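Local coordinates for clostripain-related protein (Bacteroides thetaiotaomicron, PDB 6N9J) that probably cleaves peptide bonds as a secreted cysteine protease of the clostripain (C11) family, at residues A[43-49]-A[61-65]. Numbering follows the deposited sequence.
Sequences DNHNNLL and IRLRK
Ile61 O lies 3.2 Å from Leu49 CA, a CH···O contact where the antiparallel hairpin strands are still paired. Leu49 and Arg62 form a non-hydrogen-bonded pair there, and Leu49 CD1 rests on the aliphatic part of Arg62. Arg62 chi1 (173°) swings CG to the far side from the backbone nitrogen, and the extended chain then reaches along the neighbouring strand to Asn47. There Arg62 NE and NH2 both grip Asn47 OD1 side-on, NH2 at 3.2 Å. An arginine suits this place because it joins a greasy stem to a multiply donating end; a leucine here would probably leave Asn47 OD1 without either of its two guanidinium donors. Asparagine suits its own, accepting with OD1 while ND2 donates to Thr12. Leu63 N bonds almost straight to Leu48 O, and the two leucines lie side by side as apolar filling, Leu63 CD1 3.7 Å from Leu48 CD2. Beyond this pair the strands splay, and a water bridges Leu63 O to Asn46 O and Leu48 N. Arg64 CG passes Asp43 OD2, its guanidinium turning away to a salt bridge with Asp73. Asp43 offers a carboxylate to the backbone N-H of Lys65 (OD2 to N 2.9 Å), whose ammonium bonds to Met38 O and Val41 O, just after helix 24-37. Strand 46-53 pairs in parallel with strand 9-18; Leu48 packs on helix 193-200, and Leu63 meets strand 70-74.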
loop_
_atom_site.group_PDB
_atom_site.type_symbol
_atom_site.label_atom_id
_atom_site.label_comp_id
_atom_site.label_asym_id
_atom_site.label_seq_id
_atom_site.Cartn_x
_atom_site.Cartn_y
_atom_site.Cartn_z
ATOM N N ASP A 43 -10.677 -13.508 19.184
ATOM C CA ASP A 43 -9.792 -14.446 18.487
ATOM C C ASP A 43 -10.408 -15.844 18.288
ATOM O O ASP A 43 -9.761 -16.738 17.736
ATOM C CB ASP A 43 -8.450 -14.570 19.233
ATOM C CG ASP A 43 -8.621 -14.964 20.698
ATOM O OD1 ASP A 43 -9.566 -14.465 21.345
ATOM O OD2 ASP A 43 -7.814 -15.779 21.202
ATOM N N ASN A 44 -11.649 -16.035 18.730
ATOM C CA ASN A 44 -12.364 -17.277 18.464
ATOM C C ASN A 44 -12.667 -17.452 16.977
ATOM O O ASN A 44 -12.703 -18.575 16.471
ATOM C CB ASN A 44 -13.675 -17.334 19.251
ATOM C CG ASN A 44 -13.462 -17.521 20.735
ATOM O OD1 ASN A 44 -12.499 -18.160 21.163
ATOM N ND2 ASN A 44 -14.372 -16.967 21.534
ATOM N N HIS A 45 -12.894 -16.338 16.287
ATOM C CA HIS A 45 -13.308 -16.374 14.887
ATOM C C HIS A 45 -12.327 -15.632 13.980
ATOM O O HIS A 45 -12.420 -15.710 12.763
ATOM C CB HIS A 45 -14.704 -15.764 14.728
ATOM C CG HIS A 45 -15.703 -16.258 15.729
ATOM N ND1 HIS A 45 -16.247 -17.524 15.676
ATOM C CD2 HIS A 45 -16.267 -15.649 16.800
ATOM C CE1 HIS A 45 -17.095 -17.678 16.678
ATOM N NE2 HIS A 45 -17.125 -16.558 17.374
ATOM N N ASN A 46 -11.395 -14.906 14.582
ATOM C CA ASN A 46 -10.510 -14.019 13.839
ATOM C C ASN A 46 -9.045 -14.372 14.056
ATOM O O ASN A 46 -8.589 -14.479 15.195
ATOM C CB ASN A 46 -10.770 -12.567 14.240
ATOM C CG ASN A 46 -12.215 -12.141 14.007
ATOM O OD1 ASN A 46 -12.728 -12.240 12.895
ATOM N ND2 ASN A 46 -12.878 -11.672 15.063
ATOM N N ASN A 47 -8.311 -14.562 12.961
ATOM C CA ASN A 47 -6.899 -14.914 13.043
ATOM C C ASN A 47 -5.975 -13.800 12.543
ATOM O O ASN A 47 -5.929 -13.505 11.354
ATOM C CB ASN A 47 -6.623 -16.199 12.257
ATOM C CG ASN A 47 -7.654 -17.283 12.523
ATOM O OD1 ASN A 47 -7.704 -17.864 13.610
ATOM N ND2 ASN A 47 -8.468 -17.574 11.524
ATOM N N LEU A 48 -5.241 -13.185 13.464
ATOM C CA LEU A 48 -4.214 -12.218 13.100
ATOM C C LEU A 48 -2.845 -12.896 13.067
ATOM O O LEU A 48 -2.295 -13.241 14.112
ATOM C CB LEU A 48 -4.205 -11.039 14.079
ATOM C CG LEU A 48 -3.193 -9.928 13.756
ATOM C CD1 LEU A 48 -3.462 -9.308 12.382
ATOM C CD2 LEU A 48 -3.248 -8.877 14.864
ATOM N N LEU A 49 -2.316 -13.096 11.861
ATOM C CA LEU A 49 -1.018 -13.723 11.657
ATOM C C LEU A 49 0.024 -12.656 11.314
ATOM O O LEU A 49 -0.283 -11.663 10.672
ATOM C CB LEU A 49 -1.091 -14.778 10.547
ATOM C CG LEU A 49 -1.634 -16.180 10.928
ATOM C CD1 LEU A 49 -2.881 -16.158 11.786
ATOM C CD2 LEU A 49 -1.902 -17.015 9.683
ATOM N N ILE A 61 3.980 -15.924 13.185
ATOM C CA ILE A 61 3.198 -16.175 14.397
ATOM C C ILE A 61 1.724 -15.887 14.236
ATOM O O ILE A 61 1.278 -15.294 13.252
ATOM C CB ILE A 61 3.679 -15.336 15.599
ATOM C CG1 ILE A 61 3.560 -13.848 15.287
ATOM C CG2 ILE A 61 5.088 -15.719 16.000
ATOM C CD1 ILE A 61 3.968 -12.949 16.425
ATOM N N ARG A 62 0.980 -16.313 15.239
ATOM C CA ARG A 62 -0.416 -15.967 15.391
ATOM C C ARG A 62 -0.613 -15.399 16.790
ATOM O O ARG A 62 -0.103 -15.957 17.773
ATOM C CB ARG A 62 -1.312 -17.190 15.177
ATOM C CG ARG A 62 -2.782 -16.935 15.475
ATOM C CD ARG A 62 -3.620 -18.198 15.343
ATOM N NE ARG A 62 -5.040 -17.905 15.511
ATOM C CZ ARG A 62 -5.675 -17.923 16.679
ATOM N NH1 ARG A 62 -5.014 -18.235 17.787
ATOM N NH2 ARG A 62 -6.968 -17.630 16.737
ATOM N N LEU A 63 -1.349 -14.296 16.876
ATOM C CA LEU A 63 -1.638 -13.675 18.160
ATOM C C LEU A 63 -2.901 -14.274 18.766
ATOM O O LEU A 63 -3.951 -14.302 18.135
ATOM C CB LEU A 63 -1.781 -12.159 18.000
ATOM C CG LEU A 63 -0.546 -11.466 17.413
ATOM C CD1 LEU A 63 -0.739 -9.955 17.325
ATOM C CD2 LEU A 63 0.673 -11.800 18.250
ATOM N N ARG A 64 -2.792 -14.763 19.995
ATOM C CA ARG A 64 -3.901 -15.453 20.635
ATOM C C ARG A 64 -4.114 -14.873 22.027
ATOM O O ARG A 64 -3.166 -14.431 22.668
ATOM C CB ARG A 64 -3.617 -16.955 20.692
ATOM C CG ARG A 64 -4.826 -17.827 20.950
ATOM C CD ARG A 64 -4.571 -18.795 22.084
ATOM N NE ARG A 64 -3.180 -19.234 22.151
ATOM C CZ ARG A 64 -2.613 -19.748 23.241
ATOM N NH1 ARG A 64 -1.343 -20.120 23.218
ATOM N NH2 ARG A 64 -3.315 -19.887 24.363
ATOM N N LYS A 65 -5.353 -14.853 22.493
ATOM C CA LYS A 65 -5.626 -14.371 23.844
ATOM C C LYS A 65 -5.819 -15.513 24.843
ATOM O O LYS A 65 -6.544 -16.477 24.586
ATOM C CB LYS A 65 -6.856 -13.461 23.852
ATOM C CG LYS A 65 -6.578 -12.058 24.376
ATOM C CD LYS A 65 -7.818 -11.168 24.308
ATOM C CE LYS A 65 -8.371 -11.077 22.886
ATOM N NZ LYS A 65 -9.648 -10.292 22.829
HETATM O O HOH W 1 -5.626 -14.307 16.006
#